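PDB 5N0L: GTP-sensing transcriptional pleiotropic repressor CodY from Clostridioides difficile, which senses nutrient status by binding isoleucine in its GAF domain and probably represses transcription of many genes in response to it and to GTP. Local coordinates for residues Asp63-Glu68 against His108-Lys113; Glu102-Glu107 against Thr115-Ile120; Asp89-Asn94 against Asp142-Ala147; Glu98-Leu101 against Glu106-Gly109. One frame throughout, in Å; residues are numbered along the deposited sequence.

How the contacts relate
Contacts 1, 2 and 4 gather round the bound isoleucine, while contact 3 is away from the ligand, where strand 92-95 meets helix 141-158, and adjoins contact 2 through that strand. Contact 1, partly buried, is the polar end of the pocket, with charges and hydrogen bonds that hold the ligand's backbone groups. Contact 2, wholly buried, is apolar across its two segments and leans on strand 114-122. Contacts 2 and 4 both use helix 100-103 and share Glu106 and Glu107, and contacts 1 and 4 share His108 and Gly109; contact 4 reaches from the buried Glu107 out to exposed His108. Contact 3, partly buried, borders other subunits.

Contact 1 (Asp63-Glu68 against His108-Lys113); sequences DSSVIE and HGRLQK. With ILE (isoleucine), chain G.
The ammonium of Lys113 is gripped from two directions. Lys113 NZ lies 2.8 Å from Asp63 OD2, in a salt bridge. Lys113 NZ also donates to the carboxylate of the bound isoleucine, 2.7 Å from its atom O. Asp63 offers the anti lone pair of OD2, on the side away from OD1, and the same oxygen is hydrogen-bonded to Tyr135. A bend in the lysine chain at chi3 (80°) brings the otherwise extended side chain round to this meeting point. Asp63 also serves the other end of the ligand, since its carbonyl O accepts from the isoleucine N at 2.7 Å. Ser65 OG takes a second bond from this N, also at 2.7 Å. Arg110 slides past Asp63 in the opposite direction, its CD 3.3 Å from Asp63 CG, and the carboxylate and guanidinium planes are 43° apart. No direct salt bridge forms between them; a water in the guanidinium plane accepts from Arg110 NH2 and donates to Asp63 OD1. The Asp63 carbonyl O sits over the centre of one guanidinium face, 3.7 Å above it, while Arg110 NE turns to a salt bridge with Glu107. The paired charges probably help keep Lys113 protonated. This polar end of the isoleucine pocket joins the loop leading to strand 67-68 with the turn before strand 114-122, beside Asn43 and Tyr45 of strand 43-48.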
loop_
_atom_site.group_PDB
_atom_site.type_symbol
_atom_site.label_atom_id
_atom_site.label_comp_id
_atom_site.label_asym_id
_atom_site.label_seq_id
_atom_site.Cartn_x
_atom_site.Cartn_y
_atom_site.Cartn_z
ATOM N N ASP A 63 -33.803 7.018 -17.016
ATOM C CA ASP A 63 -34.147 6.662 -15.674
ATOM C C ASP A 63 -33.076 6.825 -14.620
ATOM O O ASP A 63 -33.277 6.434 -13.475
ATOM C CB ASP A 63 -34.530 5.052 -15.715
ATOM C CG ASP A 63 -35.694 4.762 -16.614
ATOM O OD1 ASP A 63 -36.360 5.691 -17.108
ATOM O OD2 ASP A 63 -35.991 3.507 -16.741
ATOM N N SER A 64 -31.951 7.530 -14.955
ATOM C CA SER A 64 -30.858 7.679 -13.986
ATOM C C SER A 64 -31.313 8.438 -12.775
ATOM O O SER A 64 -32.009 9.437 -12.924
ATOM C CB SER A 64 -29.704 8.397 -14.604
ATOM O OG SER A 64 -28.741 8.505 -13.593
ATOM N N SER A 65 -30.957 7.968 -11.610
ATOM C CA SER A 65 -31.215 8.708 -10.351
ATOM C C SER A 65 -29.963 9.489 -9.871
ATOM O O SER A 65 -29.927 9.903 -8.741
ATOM C CB SER A 65 -31.685 7.780 -9.227
ATOM O OG SER A 65 -33.006 7.382 -9.503
ATOM N N VAL A 66 -28.934 9.500 -10.687
ATOM C CA VAL A 66 -27.669 10.185 -10.347
ATOM C C VAL A 66 -27.954 11.667 -10.399
ATOM O O VAL A 66 -28.667 12.188 -11.246
ATOM C CB VAL A 66 -26.526 9.870 -11.302
ATOM C CG1 VAL A 66 -25.276 10.578 -10.876
ATOM C CG2 VAL A 66 -26.092 8.380 -11.296
ATOM N N ILE A 67 -27.433 12.321 -9.379
ATOM C CA ILE A 67 -27.478 13.815 -9.375
ATOM C C ILE A 67 -26.106 14.296 -9.213
ATOM O O ILE A 67 -25.289 13.641 -8.634
ATOM C CB ILE A 67 -28.462 14.348 -8.363
ATOM C CG1 ILE A 67 -28.164 13.866 -6.992
ATOM C CG2 ILE A 67 -29.917 14.051 -8.721
ATOM C CD1 ILE A 67 -29.009 14.569 -5.953
ATOM N N GLU A 68 -25.877 15.543 -9.681
ATOM C CA GLU A 68 -24.562 16.153 -9.641
ATOM C C GLU A 68 -24.622 17.069 -8.465
ATOM O O GLU A 68 -25.594 17.800 -8.315
ATOM C CB GLU A 68 -24.360 17.061 -10.858
ATOM C CG GLU A 68 -24.659 16.443 -12.201
ATOM C CD GLU A 68 -23.394 16.064 -12.913
ATOM O OE1 GLU A 68 -22.730 15.134 -12.418
ATOM O OE2 GLU A 68 -23.070 16.691 -13.948
ATOM N N HIS A 108 -41.915 7.646 -9.613
ATOM C CA HIS A 108 -43.333 7.539 -10.043
ATOM C C HIS A 108 -43.653 7.172 -11.536
ATOM O O HIS A 108 -44.732 6.526 -11.819
ATOM C CB HIS A 108 -44.206 8.703 -9.534
ATOM C CG HIS A 108 -45.385 8.229 -8.729
ATOM N ND1 HIS A 108 -46.319 7.337 -9.238
ATOM C CD2 HIS A 108 -45.741 8.447 -7.436
ATOM C CE1 HIS A 108 -47.212 7.047 -8.304
ATOM N NE2 HIS A 108 -46.890 7.716 -7.206
ATOM N N GLY A 109 -42.774 7.503 -12.495
ATOM C CA GLY A 109 -42.996 6.919 -13.879
ATOM C C GLY A 109 -42.316 5.556 -14.176
ATOM O O GLY A 109 -42.314 5.089 -15.326
ATOM N N ARG A 110 -41.712 4.916 -13.167
ATOM C CA ARG A 110 -40.766 3.805 -13.421
ATOM C C ARG A 110 -41.136 2.625 -12.513
ATOM O O ARG A 110 -40.281 1.874 -12.066
ATOM C CB ARG A 110 -39.314 4.253 -13.154
ATOM C CG ARG A 110 -38.835 5.358 -14.077
ATOM C CD ARG A 110 -37.365 5.694 -13.903
ATOM N NE ARG A 110 -37.000 6.428 -12.665
ATOM C CZ ARG A 110 -36.651 7.719 -12.596
ATOM N NH1 ARG A 110 -36.298 8.232 -11.434
ATOM N NH2 ARG A 110 -36.680 8.508 -13.663
ATOM N N LEU A 111 -42.432 2.457 -12.252
ATOM C CA LEU A 111 -42.878 1.521 -11.208
ATOM C C LEU A 111 -42.965 0.143 -11.774
ATOM O O LEU A 111 -43.065 -0.800 -10.970
ATOM C CB LEU A 111 -44.208 1.906 -10.531
ATOM C CG LEU A 111 -44.141 3.310 -9.834
ATOM C CD1 LEU A 111 -45.513 3.637 -9.259
ATOM C CD2 LEU A 111 -43.055 3.312 -8.752
ATOM N N GLN A 112 -42.912 0.028 -13.103
ATOM C CA GLN A 112 -42.910 -1.321 -13.808
ATOM C C GLN A 112 -41.536 -1.995 -13.800
ATOM O O GLN A 112 -41.345 -3.114 -14.200
ATOM C CB GLN A 112 -43.435 -1.281 -15.240
ATOM C CG GLN A 112 -44.196 -0.077 -15.705
ATOM C CD GLN A 112 -43.252 0.955 -16.314
ATOM O OE1 GLN A 112 -43.001 0.903 -17.549
ATOM N NE2 GLN A 112 -42.695 1.890 -15.456
ATOM N N LYS A 113 -40.525 -1.349 -13.307
ATOM C CA LYS A 113 -39.207 -1.918 -13.260
ATOM C C LYS A 113 -39.010 -2.886 -12.074
ATOM O O LYS A 113 -39.767 -2.890 -11.121
ATOM C CB LYS A 113 -38.170 -0.770 -13.115
ATOM C CG LYS A 113 -38.246 0.089 -14.365
ATOM C CD LYS A 113 -37.178 1.177 -14.362
ATOM C CE LYS A 113 -35.863 0.641 -14.772
ATOM N NZ LYS A 113 -34.763 1.665 -14.947
HETATM N N ILE G . -34.114 5.473 -11.064
HETATM C CA ILE G . -33.316 4.217 -10.936
HETATM C C ILE G . -33.330 3.473 -12.247
HETATM O O ILE G . -34.411 3.253 -12.788
HETATM C CB ILE G . -33.852 3.370 -9.802
HETATM C CG1 ILE G . -33.627 4.112 -8.477
HETATM C CG2 ILE G . -33.089 2.093 -9.694
HETATM C CD1 ILE G . -32.207 4.073 -7.943
HETATM O OXT ILE G . -32.259 3.208 -12.752
HETATM O O HOH W 1 -37.871 8.069 -16.370
#

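Contact 2 (Glu102-Glu107 against Thr115-Ile120). With ILE (isoleucine), chain G.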
loop_
_atom_site.group_PDB
_atom_site.type_symbol
_atom_site.label_atom_id
_atom_site.label_comp_id
_atom_site.label_asym_id
_atom_site.label_seq_id
_atom_site.Cartn_x
_atom_site.Cartn_y
_atom_site.Cartn_z
ATOM N N GLU A 102 -41.300 2.992 -1.260
ATOM C CA GLU A 102 -40.929 2.964 0.136
ATOM C C GLU A 102 -39.408 3.250 0.275
ATOM O O GLU A 102 -38.993 3.949 1.205
ATOM C CB GLU A 102 -41.362 1.625 0.794
ATOM C CG GLU A 102 -42.885 1.458 0.879
ATOM C CD GLU A 102 -43.366 0.015 1.230
ATOM O OE1 GLU A 102 -42.582 -0.806 1.775
ATOM O OE2 GLU A 102 -44.549 -0.317 0.971
ATOM N N ILE A 103 -38.611 2.772 -0.688
ATOM C CA ILE A 103 -37.159 2.978 -0.720
ATOM C C ILE A 103 -36.710 4.126 -1.642
ATOM O O ILE A 103 -35.768 4.911 -1.266
ATOM C CB ILE A 103 -36.463 1.683 -1.204
ATOM C CG1 ILE A 103 -36.771 0.562 -0.177
ATOM C CG2 ILE A 103 -34.962 1.913 -1.284
ATOM C CD1 ILE A 103 -36.907 -0.779 -0.818
ATOM N N PHE A 104 -37.314 4.251 -2.797
ATOM C CA PHE A 104 -36.889 5.200 -3.832
ATOM C C PHE A 104 -38.099 6.039 -4.153
ATOM O O PHE A 104 -38.845 5.770 -5.128
ATOM C CB PHE A 104 -36.350 4.481 -5.063
ATOM C CG PHE A 104 -35.205 3.612 -4.806
ATOM C CD1 PHE A 104 -33.951 4.096 -4.415
ATOM C CD2 PHE A 104 -35.323 2.210 -5.016
ATOM C CE1 PHE A 104 -32.893 3.282 -4.215
ATOM C CE2 PHE A 104 -34.260 1.361 -4.788
ATOM C CZ PHE A 104 -33.016 1.850 -4.399
ATOM N N PRO A 105 -38.296 7.156 -3.371
ATOM C CA PRO A 105 -39.603 7.804 -3.511
ATOM C C PRO A 105 -39.911 8.597 -4.749
ATOM O O PRO A 105 -41.070 8.994 -4.906
ATOM C CB PRO A 105 -39.677 8.711 -2.284
ATOM C CG PRO A 105 -38.950 8.012 -1.277
ATOM C CD PRO A 105 -37.808 7.344 -1.987
ATOM N N GLU A 106 -38.913 8.807 -5.616
ATOM C CA GLU A 106 -39.073 9.589 -6.805
ATOM C C GLU A 106 -39.252 8.755 -8.042
ATOM O O GLU A 106 -38.993 9.209 -9.187
ATOM C CB GLU A 106 -37.801 10.480 -7.017
ATOM C CG GLU A 106 -37.429 11.382 -5.864
ATOM C CD GLU A 106 -38.629 12.142 -5.404
ATOM O OE1 GLU A 106 -39.224 12.850 -6.264
ATOM O OE2 GLU A 106 -39.011 11.984 -4.213
ATOM N N GLU A 107 -39.708 7.528 -7.878
ATOM C CA GLU A 107 -39.742 6.688 -9.024
ATOM C C GLU A 107 -41.070 6.623 -9.743
ATOM O O GLU A 107 -41.295 5.619 -10.530
ATOM C CB GLU A 107 -39.299 5.253 -8.625
ATOM C CG GLU A 107 -37.868 5.166 -8.211
ATOM C CD GLU A 107 -36.903 5.695 -9.243
ATOM O OE1 GLU A 107 -36.913 5.099 -10.348
ATOM O OE2 GLU A 107 -36.140 6.724 -8.937
ATOM N N THR A 115 -36.146 -3.904 -9.449
ATOM C CA THR A 115 -34.911 -3.402 -8.848
ATOM C C THR A 115 -34.405 -4.316 -7.720
ATOM O O THR A 115 -35.188 -4.733 -6.838
ATOM C CB THR A 115 -35.182 -1.959 -8.314
ATOM O OG1 THR A 115 -35.554 -1.148 -9.441
ATOM C CG2 THR A 115 -33.833 -1.446 -7.625
ATOM N N THR A 116 -33.139 -4.672 -7.790
ATOM C CA THR A 116 -32.469 -5.413 -6.786
ATOM C C THR A 116 -31.402 -4.559 -6.078
ATOM O O THR A 116 -30.601 -3.879 -6.754
ATOM C CB THR A 116 -31.884 -6.666 -7.414
ATOM O OG1 THR A 116 -33.025 -7.513 -7.814
ATOM C CG2 THR A 116 -30.962 -7.433 -6.455
ATOM N N VAL A 117 -31.394 -4.648 -4.780
ATOM C CA VAL A 117 -30.480 -3.850 -3.902
ATOM C C VAL A 117 -29.650 -4.776 -3.037
ATOM O O VAL A 117 -30.183 -5.616 -2.213
ATOM C CB VAL A 117 -31.287 -2.873 -3.059
ATOM C CG1 VAL A 117 -30.324 -1.961 -2.241
ATOM C CG2 VAL A 117 -32.267 -2.055 -3.912
ATOM N N VAL A 118 -28.350 -4.709 -3.303
ATOM C CA VAL A 118 -27.388 -5.599 -2.678
ATOM C C VAL A 118 -26.441 -4.818 -1.796
ATOM O O VAL A 118 -25.655 -3.993 -2.357
ATOM C CB VAL A 118 -26.581 -6.392 -3.681
ATOM C CG1 VAL A 118 -25.667 -7.395 -2.961
ATOM C CG2 VAL A 118 -27.533 -7.067 -4.681
ATOM N N PRO A 119 -26.448 -5.129 -0.486
ATOM C CA PRO A 119 -25.432 -4.474 0.385
ATOM C C PRO A 119 -24.017 -4.839 -0.018
ATOM O O PRO A 119 -23.690 -5.987 -0.358
ATOM C CB PRO A 119 -25.760 -4.987 1.778
ATOM C CG PRO A 119 -27.256 -5.257 1.738
ATOM C CD PRO A 119 -27.495 -5.787 0.342
ATOM N N ILE A 120 -23.096 -3.862 0.061
ATOM C CA ILE A 120 -21.697 -4.107 -0.186
ATOM C C ILE A 120 -21.021 -4.063 1.173
ATOM O O ILE A 120 -21.047 -3.021 1.877
ATOM C CB ILE A 120 -21.068 -3.054 -1.122
ATOM C CG1 ILE A 120 -21.681 -3.096 -2.514
ATOM C CG2 ILE A 120 -19.573 -3.199 -1.157
ATOM C CD1 ILE A 120 -21.336 -2.025 -3.565
HETATM N N ILE G . -34.114 5.473 -11.064
HETATM C CA ILE G . -33.316 4.217 -10.936
HETATM C C ILE G . -33.330 3.473 -12.247
HETATM O O ILE G . -34.411 3.253 -12.788
HETATM C CB ILE G . -33.852 3.370 -9.802
HETATM C CG1 ILE G . -33.627 4.112 -8.477
HETATM C CG2 ILE G . -33.089 2.093 -9.694
HETATM C CD1 ILE G . -32.207 4.073 -7.943
HETATM O OXT ILE G . -32.259 3.208 -12.752
#
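The ring of Phe104 lies over the aliphatic tip of the bound isoleucine, whose CD1 stands 3.8 Å above the ring plane, offset toward the rim. On the opposite face Ile103 CG2 sits over the ring centre, so the phenyl group is sandwiched between its own neighbour in sequence and the ligand. Strand 114-122 meets the far end of the ring. Val117 comes from the opposite direction and places CG2 at the ring edge, near its plane, 4.0 Å from Phe104 CZ. Thr115 approaches obliquely with its methyl, CG2 being 4.0 Å from Phe104 CE2. In Thr115 that methyl is anti to the backbone N, while OG1 stands beside the N (chi1 -61°) and hydrogen-bonds to Ser133; the threonine thus turns its carbon branch to the phenyl ring. Tyr81 adds an edge-to-face ring contact with Phe104. At the end of the type I turn that runs from Phe104 to Glu107, the chain brings a carboxylate to the ligand's other end: Glu107 OE1 accepts from the isoleucine N at 2.9 Å, and its OE2 is bonded to Tyr81. With no hydrogen bond between the two segments, their meeting rests on carbon against carbon; this is consistent with a pocket that recognises an aliphatic side chain through the phenyl face and an amino group in part through a buried acid.

Contact 3 (Asp89-Asn94 against Asp142-Ala147); sequences DETLEN and DDLVIA
Leu144, on the helix 141-158 that packs against one side of the GAF-domain antiparallel sheet, meets Glu93 of the edge strand 92-95 and Thr91 just before it. Its CG lies beside the backbone N and CD1 and CD2 spread toward the strand; both methyls touch Glu93, and CD2 also reaches the methyl of Thr91, at 4.2 Å from CG2, where the two side chains slant across one another. In the threonine, chi1 of -60° sets OG1 beside the backbone N, where it bonds with Glu148, one turn farther along the helix, and puts the methyl CG2 on the opposite side from that N, directed at the leucine. Glu93 runs across Leu144 at about a right angle. Its CG occupies the cramped position between backbone N and carbonyl carbon (chi1 60°), and a further bend at chi2 (148°) carries the chain across the CD1 methyl. Contact runs the length of the side chain, from CB, 4.1 Å from both leucine methyls, to the carboxylate. Thr116 of the adjoining strand also touches Leu144, and Leu9 of a second subunit packs on it, so the helix surface here belongs partly to the assembly. At the outer end of Glu93, carboxylate oxygen OE1 comes to 3.2 Å from Leu144 CD1.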
loop_
_atom_site.group_PDB
_atom_site.type_symbol
_atom_site.label_atom_id
_atom_site.label_comp_id
_atom_site.label_asym_id
_atom_site.label_seq_id
_atom_site.Cartn_x
_atom_site.Cartn_y
_atom_site.Cartn_z
ATOM N N ASP A 89 -30.614 -4.545 4.962
ATOM C CA ASP A 89 -29.419 -5.255 5.483
ATOM C C ASP A 89 -29.064 -6.581 4.814
ATOM O O ASP A 89 -28.028 -7.117 5.075
ATOM C CB ASP A 89 -29.507 -5.474 7.002
ATOM C CG ASP A 89 -30.488 -6.576 7.402
ATOM O OD1 ASP A 89 -31.529 -6.799 6.734
ATOM O OD2 ASP A 89 -30.181 -7.241 8.407
ATOM N N GLU A 90 -29.957 -7.066 3.975
ATOM C CA GLU A 90 -29.766 -8.266 3.135
ATOM C C GLU A 90 -30.269 -7.962 1.758
ATOM O O GLU A 90 -31.104 -7.106 1.619
ATOM C CB GLU A 90 -30.680 -9.420 3.624
ATOM C CG GLU A 90 -30.646 -9.754 5.037
ATOM C CD GLU A 90 -31.387 -11.058 5.233
ATOM O OE1 GLU A 90 -30.694 -12.044 5.535
ATOM O OE2 GLU A 90 -32.635 -11.088 5.021
ATOM N N THR A 91 -29.834 -8.728 0.743
ATOM C CA THR A 91 -30.336 -8.537 -0.549
ATOM C C THR A 91 -31.845 -8.388 -0.593
ATOM O O THR A 91 -32.646 -9.198 -0.047
ATOM C CB THR A 91 -29.819 -9.598 -1.515
ATOM O OG1 THR A 91 -28.405 -9.555 -1.592
ATOM C CG2 THR A 91 -30.414 -9.391 -2.918
ATOM N N LEU A 92 -32.272 -7.330 -1.247
ATOM C CA LEU A 92 -33.655 -7.063 -1.543
ATOM C C LEU A 92 -33.878 -7.287 -3.009
ATOM O O LEU A 92 -33.405 -6.528 -3.907
ATOM C CB LEU A 92 -34.004 -5.645 -1.142
ATOM C CG LEU A 92 -35.476 -5.316 -1.372
ATOM C CD1 LEU A 92 -36.476 -6.183 -0.562
ATOM C CD2 LEU A 92 -35.721 -3.854 -1.039
ATOM N N GLU A 93 -34.616 -8.386 -3.353
ATOM C CA GLU A 93 -34.745 -8.683 -4.781
ATOM C C GLU A 93 -36.053 -8.347 -5.333
ATOM O O GLU A 93 -37.071 -8.540 -4.683
ATOM C CB GLU A 93 -34.360 -10.097 -5.169
ATOM C CG GLU A 93 -35.096 -11.201 -4.584
ATOM C CD GLU A 93 -35.195 -12.423 -5.542
ATOM O OE1 GLU A 93 -34.557 -12.638 -6.630
ATOM O OE2 GLU A 93 -36.024 -13.194 -5.183
ATOM N N ASN A 94 -36.042 -7.869 -6.572
ATOM C CA ASN A 94 -37.249 -7.622 -7.342
ATOM C C ASN A 94 -38.235 -6.716 -6.712
ATOM O O ASN A 94 -39.408 -6.965 -6.677
ATOM C CB ASN A 94 -37.936 -8.999 -7.755
ATOM C CG ASN A 94 -37.097 -9.787 -8.653
ATOM O OD1 ASN A 94 -36.925 -11.052 -8.492
ATOM N ND2 ASN A 94 -36.560 -9.111 -9.639
ATOM N N ASP A 142 -29.723 -16.977 -10.302
ATOM C CA ASP A 142 -28.487 -16.956 -11.057
ATOM C C ASP A 142 -28.031 -15.447 -11.113
ATOM O O ASP A 142 -26.859 -15.256 -11.001
ATOM C CB ASP A 142 -28.539 -17.523 -12.421
ATOM C CG ASP A 142 -28.688 -19.111 -12.313
ATOM O OD1 ASP A 142 -28.099 -19.701 -11.354
ATOM O OD2 ASP A 142 -29.273 -19.699 -13.199
ATOM N N ASP A 143 -28.973 -14.624 -11.395
ATOM C CA ASP A 143 -28.670 -13.095 -11.442
ATOM C C ASP A 143 -28.148 -12.638 -10.094
ATOM O O ASP A 143 -27.139 -11.843 -10.022
ATOM C CB ASP A 143 -29.898 -12.395 -11.773
ATOM C CG ASP A 143 -30.383 -12.633 -13.184
ATOM O OD1 ASP A 143 -29.638 -12.903 -14.134
ATOM O OD2 ASP A 143 -31.633 -12.558 -13.327
ATOM N N LEU A 144 -28.742 -13.118 -9.036
ATOM C CA LEU A 144 -28.313 -12.843 -7.673
ATOM C C LEU A 144 -26.946 -13.340 -7.336
ATOM O O LEU A 144 -26.196 -12.684 -6.596
ATOM C CB LEU A 144 -29.368 -13.223 -6.634
ATOM C CG LEU A 144 -30.774 -12.673 -6.629
ATOM C CD1 LEU A 144 -31.642 -13.090 -5.409
ATOM C CD2 LEU A 144 -30.729 -11.153 -6.666
ATOM N N VAL A 145 -26.561 -14.557 -7.850
ATOM C CA VAL A 145 -25.249 -15.039 -7.664
ATOM C C VAL A 145 -24.273 -13.948 -8.202
ATOM O O VAL A 145 -23.262 -13.677 -7.531
ATOM C CB VAL A 145 -24.972 -16.376 -8.386
ATOM C CG1 VAL A 145 -23.532 -16.796 -8.485
ATOM C CG2 VAL A 145 -25.797 -17.433 -7.572
ATOM N N ILE A 146 -24.509 -13.565 -9.410
ATOM C CA ILE A 146 -23.558 -12.654 -10.139
ATOM C C ILE A 146 -23.529 -11.325 -9.353
ATOM O O ILE A 146 -22.466 -10.794 -9.066
ATOM C CB ILE A 146 -23.929 -12.431 -11.576
ATOM C CG1 ILE A 146 -23.767 -13.812 -12.330
ATOM C CG2 ILE A 146 -23.100 -11.326 -12.239
ATOM C CD1 ILE A 146 -24.388 -13.767 -13.652
ATOM N N ALA A 147 -24.675 -10.868 -9.002
ATOM C CA ALA A 147 -24.758 -9.559 -8.213
ATOM C C ALA A 147 -24.103 -9.626 -6.908
ATOM O O ALA A 147 -23.354 -8.670 -6.505
ATOM C CB ALA A 147 -26.133 -9.089 -8.049
#

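Contact 4 (Glu98-Leu101 against Glu106-Gly109); sequences EKIL and EEHG. With ILE (isoleucine), chain G.
The imidazole of His108 receives a methyl of Leu101 in an off-centre CH-pi contact: CD1 is 4.1 Å from the ring centroid and 29° off the ring normal. The ring is poorly ordered, so the exact fit is approximate. Its nearest atom is NE2, 3.7 Å from Leu101 CD1, and the two side chains run across each other at about a right angle. The carboxylate of Glu98 approaches the same ring obliquely, with OE2 4.4 Å from His108 CE1, a loose approach without a hydrogen bond; any charge attraction depends on the state of the histidine. The other leucine methyl, CD2, turns inward and rests 3.7 Å from Glu107 N, against the backbone of the loop. Deeper still, Ile100 CG2 packs on the stem of Glu107, 3.8 Å from its CG. This methyl is anti to the backbone N, a placement that points it at the glutamate. Glu107 starts toward the helix and then bends at chi2 (-55°), carrying its carboxylate away from Ile100 and into the pocket, where the two oxygens face the ligand and its polar neighbours, Tyr81 and Arg110 among them. Hydrophobic residues of helix 100-103 thus back the loop that supplies a ligand-binding acid, an arrangement that belongs to the wall of the isoleucine pocket in this CodY GAF domain.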
loop_
_atom_site.group_PDB
_atom_site.type_symbol
_atom_site.label_atom_id
_atom_site.label_comp_id
_atom_site.label_asym_id
_atom_site.label_seq_id
_atom_site.Cartn_x
_atom_site.Cartn_y
_atom_site.Cartn_z
ATOM N N GLU A 98 -45.414 -0.451 -6.803
ATOM C CA GLU A 98 -45.537 0.658 -5.780
ATOM C C GLU A 98 -44.671 0.482 -4.552
ATOM O O GLU A 98 -44.250 1.504 -3.916
ATOM C CB GLU A 98 -46.983 0.986 -5.335
ATOM C CG GLU A 98 -47.798 1.678 -6.426
ATOM C CD GLU A 98 -48.789 2.698 -5.900
ATOM O OE1 GLU A 98 -49.996 2.393 -5.920
ATOM O OE2 GLU A 98 -48.343 3.804 -5.482
ATOM N N LYS A 99 -44.342 -0.756 -4.183
ATOM C CA LYS A 99 -43.367 -0.903 -3.103
ATOM C C LYS A 99 -42.013 -0.179 -3.385
ATOM O O LYS A 99 -41.329 0.097 -2.460
ATOM C CB LYS A 99 -43.078 -2.344 -2.797
ATOM C CG LYS A 99 -43.135 -2.730 -1.318
ATOM C CD LYS A 99 -43.550 -4.216 -1.191
ATOM C CE LYS A 99 -42.550 -5.116 -1.897
ATOM N NZ LYS A 99 -43.034 -5.819 -3.138
ATOM N N ILE A 100 -41.617 0.004 -4.652
ATOM C CA ILE A 100 -40.374 0.690 -4.995
ATOM C C ILE A 100 -40.316 2.000 -4.210
ATOM O O ILE A 100 -39.248 2.386 -3.736
ATOM C CB ILE A 100 -40.283 0.973 -6.504
ATOM C CG1 ILE A 100 -39.952 -0.313 -7.314
ATOM C CG2 ILE A 100 -39.142 1.894 -6.834
ATOM C CD1 ILE A 100 -40.376 -0.179 -8.763
ATOM N N LEU A 101 -41.440 2.652 -4.091
ATOM C CA LEU A 101 -41.519 3.996 -3.481
ATOM C C LEU A 101 -41.183 4.098 -1.995
ATOM O O LEU A 101 -40.864 5.207 -1.518
ATOM C CB LEU A 101 -42.884 4.636 -3.752
ATOM C CG LEU A 101 -43.311 4.908 -5.191
ATOM C CD1 LEU A 101 -44.740 5.410 -5.207
ATOM C CD2 LEU A 101 -42.427 5.924 -5.916
ATOM N N GLU A 106 -38.913 8.807 -5.616
ATOM C CA GLU A 106 -39.073 9.589 -6.805
ATOM C C GLU A 106 -39.252 8.755 -8.042
ATOM O O GLU A 106 -38.993 9.209 -9.187
ATOM C CB GLU A 106 -37.801 10.480 -7.017
ATOM C CG GLU A 106 -37.429 11.382 -5.864
ATOM C CD GLU A 106 -38.629 12.142 -5.404
ATOM O OE1 GLU A 106 -39.224 12.850 -6.264
ATOM O OE2 GLU A 106 -39.011 11.984 -4.213
ATOM N N GLU A 107 -39.708 7.528 -7.878
ATOM C CA GLU A 107 -39.742 6.688 -9.024
ATOM C C GLU A 107 -41.070 6.623 -9.743
ATOM O O GLU A 107 -41.295 5.619 -10.530
ATOM C CB GLU A 107 -39.299 5.253 -8.625
ATOM C CG GLU A 107 -37.868 5.166 -8.211
ATOM C CD GLU A 107 -36.903 5.695 -9.243
ATOM O OE1 GLU A 107 -36.913 5.099 -10.348
ATOM O OE2 GLU A 107 -36.140 6.724 -8.937
ATOM N N HIS A 108 -41.915 7.646 -9.613
ATOM C CA HIS A 108 -43.333 7.539 -10.043
ATOM C C HIS A 108 -43.653 7.172 -11.536
ATOM O O HIS A 108 -44.732 6.526 -11.819
ATOM C CB HIS A 108 -44.206 8.703 -9.534
ATOM C CG HIS A 108 -45.385 8.229 -8.729
ATOM N ND1 HIS A 108 -46.319 7.337 -9.238
ATOM C CD2 HIS A 108 -45.741 8.447 -7.436
ATOM C CE1 HIS A 108 -47.212 7.047 -8.304
ATOM N NE2 HIS A 108 -46.890 7.716 -7.206
ATOM N N GLY A 109 -42.774 7.503 -12.495
ATOM C CA GLY A 109 -42.996 6.919 -13.879
ATOM C C GLY A 109 -42.316 5.556 -14.176
ATOM O O GLY A 109 -42.314 5.089 -15.326
HETATM N N ILE G . -34.114 5.473 -11.064
HETATM C CA ILE G . -33.316 4.217 -10.936
HETATM C C ILE G . -33.330 3.473 -12.247
HETATM O O ILE G . -34.411 3.253 -12.788
HETATM C CB ILE G . -33.852 3.370 -9.802
HETATM C CG1 ILE G . -33.627 4.112 -8.477
HETATM C CG2 ILE G . -33.089 2.093 -9.694
HETATM C CD1 ILE G . -32.207 4.073 -7.943
HETATM O OXT ILE G . -32.259 3.208 -12.752
#